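Cytochrome cL (Hyphomicrobium denitrificans, PDB 2D0W) probably accepts electrons from methanol dehydrogenase during periplasmic methanol oxidation, carrying them on a covalently attached heme. Local coordinates at residues V42-A45 with G46-P49; D113-L116 with K117-A120. All coordinates share one frame; numbering follows the deposited sequence.

Contact 1 of 2, residues V42-A45 with G46-P49; sequences VEVA and GCLP
Val-44 and Ala-45 meet Cys-47 and Leu-48 round the turn that leads the chain into helix 48-58 of this class I cytochrome c fold. Two i to i+3 backbone bonds in succession close the turn: Cys-47 N donates to Val-44 O at 3.0 Å, and Leu-48 N to Ala-45 O at 3.1 Å. Both donors stand well above the planes of their carbonyls, by 45° and 59°. Leu-48 lays its side chain along the start of this turn. Its CB lies 3.5 Å from Ala-45 O; CG lies against both carbonyl oxygens, 3.7 Å from Val-44 O. From there the branches part: CD1 comes 3.7 Å from Ala-45 CA, while CD2 stays 4.2 Å from Val-44 O; the side chain as a whole also touches Trp-121 and His-124 of helix 112-124. CG, anti to its own carbonyl carbon (chi1 -57°), stands beside the backbone N that bonds to Ala-45 O, which keeps the isobutyl group close to that oxygen. Putting an alanine here would probably leave a gap between the two carbonyls and helix 112-124, since both methyl branches and CG would be gone. Glu-43 also ties the loop to that helix, through a hydrogen bond between its OE2 and His-124 ND1. On another side of the turn Cys-47 is joined by a disulfide to Cys-165, fixing the turn to the C-terminal tail. Val-44 packs on this bridge with the branch that lies anti to its backbone N, CG1 coming 3.7 Å from Cys-47 SG.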
ATOM      1  N   VAL A  42       7.654   1.098  -2.754  1.00 16.41           N
ATOM      2  CA  VAL A  42       6.816   1.036  -3.965  1.00 15.13           C
ATOM      3  C   VAL A  42       7.672   0.589  -5.144  1.00 16.95           C
ATOM      4  O   VAL A  42       8.781   1.110  -5.365  1.00 15.39           O
ATOM      5  CB  VAL A  42       6.052   2.387  -4.184  1.00 15.02           C
ATOM      6  CG1 VAL A  42       5.437   2.538  -5.573  1.00 12.18           C
ATOM      7  CG2 VAL A  42       4.890   2.521  -3.167  1.00 11.94           C
ATOM      8  N   GLU A  43       7.180  -0.422  -5.849  1.00 17.63           N
ATOM      9  CA  GLU A  43       7.863  -0.998  -7.009  1.00 20.60           C
ATOM     10  C   GLU A  43       9.265  -1.599  -6.732  1.00 20.83           C
ATOM     11  O   GLU A  43      10.070  -1.770  -7.664  1.00 22.52           O
ATOM     12  CB  GLU A  43       7.843  -0.014  -8.209  1.00 23.68           C
ATOM     13  CG  GLU A  43       6.509   0.058  -8.963  1.00 24.26           C
ATOM     14  CD  GLU A  43       5.941  -1.323  -9.310  1.00 27.48           C
ATOM     15  OE1 GLU A  43       6.423  -1.964 -10.273  1.00 27.90           O
ATOM     16  OE2 GLU A  43       4.995  -1.780  -8.617  1.00 29.12           O
ATOM     17  N   VAL A  44       9.565  -1.878  -5.462  1.00 20.26           N
ATOM     18  CA  VAL A  44      10.744  -2.687  -5.117  1.00 20.96           C
ATOM     19  C   VAL A  44      10.267  -4.134  -5.134  1.00 21.19           C
ATOM     20  O   VAL A  44       9.537  -4.568  -4.213  1.00 21.14           O
ATOM     21  CB  VAL A  44      11.346  -2.334  -3.713  1.00 22.05           C
ATOM     22  CG1 VAL A  44      12.581  -3.196  -3.404  1.00 22.20           C
ATOM     23  CG2 VAL A  44      11.660  -0.856  -3.570  1.00 22.95           C
ATOM     24  N   ALA A  45      10.651  -4.886  -6.170  1.00 20.03           N
ATOM     25  CA  ALA A  45      10.153  -6.257  -6.326  1.00 20.36           C
ATOM     26  C   ALA A  45      10.340  -7.078  -5.055  1.00 19.71           C
ATOM     27  O   ALA A  45       9.491  -7.895  -4.731  1.00 18.80           O
ATOM     28  CB  ALA A  45      10.787  -6.964  -7.523  1.00 21.02           C
ATOM     29  N   GLY A  46      11.412  -6.802  -4.303  1.00 17.93           N
ATOM     30  CA  GLY A  46      11.790  -7.639  -3.161  1.00 18.62           C
ATOM     31  C   GLY A  46      10.773  -7.562  -2.025  1.00 19.68           C
ATOM     32  O   GLY A  46      10.618  -8.500  -1.255  1.00 17.31           O
ATOM     33  N   CYS A  47      10.067  -6.435  -1.957  1.00 19.40           N
ATOM     34  CA  CYS A  47       9.073  -6.170  -0.908  1.00 20.52           C
ATOM     35  C   CYS A  47       7.677  -6.738  -1.204  1.00 19.82           C
ATOM     36  O   CYS A  47       6.816  -6.775  -0.325  1.00 17.09           O
ATOM     37  CB  CYS A  47       8.971  -4.661  -0.711  1.00 23.36           C
ATOM     38  SG  CYS A  47      10.584  -3.971  -0.369  1.00 27.81           S
ATOM     39  N   LEU A  48       7.467  -7.171  -2.448  1.00 18.47           N
ATOM     40  CA  LEU A  48       6.131  -7.578  -2.930  1.00 18.20           C
ATOM     41  C   LEU A  48       5.514  -8.829  -2.366  1.00 18.01           C
ATOM     42  O   LEU A  48       4.345  -8.770  -1.959  1.00 20.06           O
ATOM     43  CB  LEU A  48       6.021  -7.536  -4.466  1.00 16.71           C
ATOM     44  CG  LEU A  48       6.340  -6.153  -5.057  1.00 16.42           C
ATOM     45  CD1 LEU A  48       6.420  -6.241  -6.563  1.00 14.48           C
ATOM     46  CD2 LEU A  48       5.384  -5.039  -4.582  1.00 15.05           C
ATOM     47  N   PRO A  49       6.263  -9.970  -2.327  1.00 18.00           N
ATOM     48  CA  PRO A  49       5.684 -11.169  -1.684  1.00 16.77           C
ATOM     49  C   PRO A  49       5.148 -10.924  -0.268  1.00 17.02           C
ATOM     50  O   PRO A  49       4.080 -11.418   0.086  1.00 17.67           O
ATOM     51  CB  PRO A  49       6.881 -12.143  -1.711  1.00 15.86           C
ATOM     52  CG  PRO A  49       7.771 -11.714  -2.852  1.00 19.08           C
ATOM     53  CD  PRO A  49       7.623 -10.207  -2.882  1.00 16.94           C
TER

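Contact 2 of 2, residues D113-L116 with K117-A120; sequences DNML and KLIA
Lys-117 reaches back one turn of helix 112-124, the C-terminal helix of the cytochrome c fold, to Asp-113, and its NZ makes a salt bridge of 2.8 Å with OD2. The ammonium approaches from above the carboxylate plane, 51° out of it. The chain runs extended as far as CE, and a turn about the CD-CE bond (chi4 60°) swings NZ to the acid. The other oxygen, OD1, is taken up by hydrogen bonds with Tyr-41 OH and Thr-27 OG1, so both oxygens of the carboxylate are engaged. Along the backbone the usual i to i+4 ladder holds: Leu-118 N bonds to Asn-114 O at 2.9 Å, Ile-119 N to Met-115 O at 3.1 Å, and Ala-120 N to Leu-116 O at 3.2 Å. Lys-117 N is less well served, sharing weak bonds to Asp-113 O and Asn-114 O. On the apolar side Met-115 CG lies 4.0 Å from Ile-119 CD1, the two chains crossing at a slant. Leu-118, part of the heme pocket, touches the heme and Tyr-55 of helix 48-58, whereas Met-115 and Ile-119 pack on Phe-92 and Ile-95 of helix 88-97, and Leu-116 touches Val-30 and Phe-33 of helix 28-36.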
ATOM      1  N   ASP A 113       6.293  -0.988   9.177  1.00 16.81           N
ATOM      2  CA  ASP A 113       7.143  -1.447   8.059  1.00 16.73           C
ATOM      3  C   ASP A 113       6.327  -2.370   7.150  1.00 14.72           C
ATOM      4  O   ASP A 113       6.450  -2.301   5.927  1.00 14.32           O
ATOM      5  CB  ASP A 113       8.404  -2.155   8.583  1.00 15.78           C
ATOM      6  CG  ASP A 113       9.458  -2.382   7.481  1.00 18.80           C
ATOM      7  OD1 ASP A 113       9.874  -1.416   6.801  1.00 15.45           O
ATOM      8  OD2 ASP A 113       9.843  -3.556   7.280  1.00 22.52           O
ATOM      9  N   ASN A 114       5.477  -3.186   7.771  1.00 13.52           N
ATOM     10  CA  ASN A 114       4.593  -4.075   7.030  1.00 15.42           C
ATOM     11  C   ASN A 114       3.502  -3.314   6.317  1.00 14.99           C
ATOM     12  O   ASN A 114       3.146  -3.656   5.203  1.00 13.69           O
ATOM     13  CB  ASN A 114       4.017  -5.185   7.915  1.00 15.82           C
ATOM     14  CG  ASN A 114       5.076  -6.279   8.239  1.00 17.12           C
ATOM     15  OD1 ASN A 114       5.970  -6.521   7.479  1.00 16.97           O
ATOM     16  ND2 ASN A 114       4.963  -6.891   9.387  1.00 18.32           N
ATOM     17  N   MET A 115       2.975  -2.279   6.959  1.00 14.26           N
ATOM     18  CA  MET A 115       2.006  -1.398   6.296  1.00 14.57           C
ATOM     19  C   MET A 115       2.572  -0.899   4.994  1.00 13.51           C
ATOM     20  O   MET A 115       1.857  -0.746   3.986  1.00 12.64           O
ATOM     21  CB  MET A 115       1.694  -0.198   7.199  1.00 16.86           C
ATOM     22  CG  MET A 115       0.912   0.882   6.477  1.00 22.28           C
ATOM     23  SD  MET A 115      -0.814   0.404   6.291  1.00 28.46           S
ATOM     24  CE  MET A 115      -1.417   0.953   7.884  1.00 25.13           C
ATOM     25  N   LEU A 116       3.865  -0.585   4.998  1.00 12.72           N
ATOM     26  CA  LEU A 116       4.478  -0.001   3.788  1.00 11.52           C
ATOM     27  C   LEU A 116       4.643  -0.994   2.653  1.00 10.89           C
ATOM     28  O   LEU A 116       4.699  -0.613   1.480  1.00 12.39           O
ATOM     29  CB  LEU A 116       5.804   0.681   4.151  1.00  9.75           C
ATOM     30  CG  LEU A 116       5.672   1.914   5.007  1.00 12.08           C
ATOM     31  CD1 LEU A 116       7.053   2.445   5.282  1.00 12.14           C
ATOM     32  CD2 LEU A 116       4.773   2.983   4.326  1.00 11.41           C
ATOM     33  N   LYS A 117       4.803  -2.267   3.002  1.00 11.40           N
ATOM     34  CA  LYS A 117       4.924  -3.348   2.027  1.00 12.64           C
ATOM     35  C   LYS A 117       3.545  -3.697   1.477  1.00 10.24           C
ATOM     36  O   LYS A 117       3.343  -4.034   0.322  1.00  8.50           O
ATOM     37  CB  LYS A 117       5.528  -4.591   2.692  1.00 13.48           C
ATOM     38  CG  LYS A 117       7.016  -4.474   3.078  1.00 17.06           C
ATOM     39  CD  LYS A 117       7.414  -5.740   3.872  1.00 19.88           C
ATOM     40  CE  LYS A 117       8.887  -5.862   4.081  1.00 23.18           C
ATOM     41  NZ  LYS A 117       9.322  -4.681   4.819  1.00 28.22           N
ATOM     42  N   LEU A 118       2.571  -3.639   2.353  1.00  9.80           N
ATOM     43  CA  LEU A 118       1.169  -3.789   1.913  1.00 11.56           C
ATOM     44  C   LEU A 118       0.834  -2.748   0.840  1.00 10.57           C
ATOM     45  O   LEU A 118       0.228  -3.061  -0.185  1.00  9.69           O
ATOM     46  CB  LEU A 118       0.233  -3.600   3.109  1.00 11.05           C
ATOM     47  CG  LEU A 118      -1.273  -3.512   2.817  1.00 11.76           C
ATOM     48  CD1 LEU A 118      -1.769  -4.696   1.979  1.00 10.90           C
ATOM     49  CD2 LEU A 118      -2.046  -3.345   4.168  1.00 10.44           C
ATOM     50  N   ILE A 119       1.190  -1.501   1.098  1.00 10.56           N
ATOM     51  CA  ILE A 119       0.872  -0.406   0.142  1.00 11.69           C
ATOM     52  C   ILE A 119       1.638  -0.673  -1.201  1.00 10.93           C
ATOM     53  O   ILE A 119       1.087  -0.518  -2.287  1.00 12.25           O
ATOM     54  CB  ILE A 119       1.230   0.932   0.774  1.00 14.06           C
ATOM     55  CG1 ILE A 119       0.203   1.308   1.847  1.00 13.25           C
ATOM     56  CG2 ILE A 119       1.365   2.078  -0.283  1.00 14.32           C
ATOM     57  CD1 ILE A 119       0.604   2.506   2.785  1.00 14.34           C
ATOM     58  N   ALA A 120       2.884  -1.122  -1.132  1.00 10.62           N
ATOM     59  CA  ALA A 120       3.650  -1.448  -2.357  1.00 10.11           C
ATOM     60  C   ALA A 120       2.929  -2.500  -3.157  1.00  9.67           C
ATOM     61  O   ALA A 120       2.904  -2.445  -4.391  1.00  9.70           O
ATOM     62  CB  ALA A 120       5.069  -1.944  -2.032  1.00 11.11           C
TER

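In the fold
Contact 1 precedes contact 2 along the chain, yet their centres lie only 9 Å apart, and they touch directly where Leu-48 CD2 comes 3.6 Å from Ala-120 O. Contact 1 opens helix 48-58, and contact 2 occupies much of helix 112-124; these are the first and last helices of the heme domain, whose packing against each other is a hallmark of class I cytochromes c. Contact 2 lies nearer the middle of the molecule and reaches the heme through Leu-118, whereas contact 1 sits farther out, with Leu-48 about 13 Å from the heme by its side chain. Cys-165 touches both, bringing the C-terminal tail to this junction.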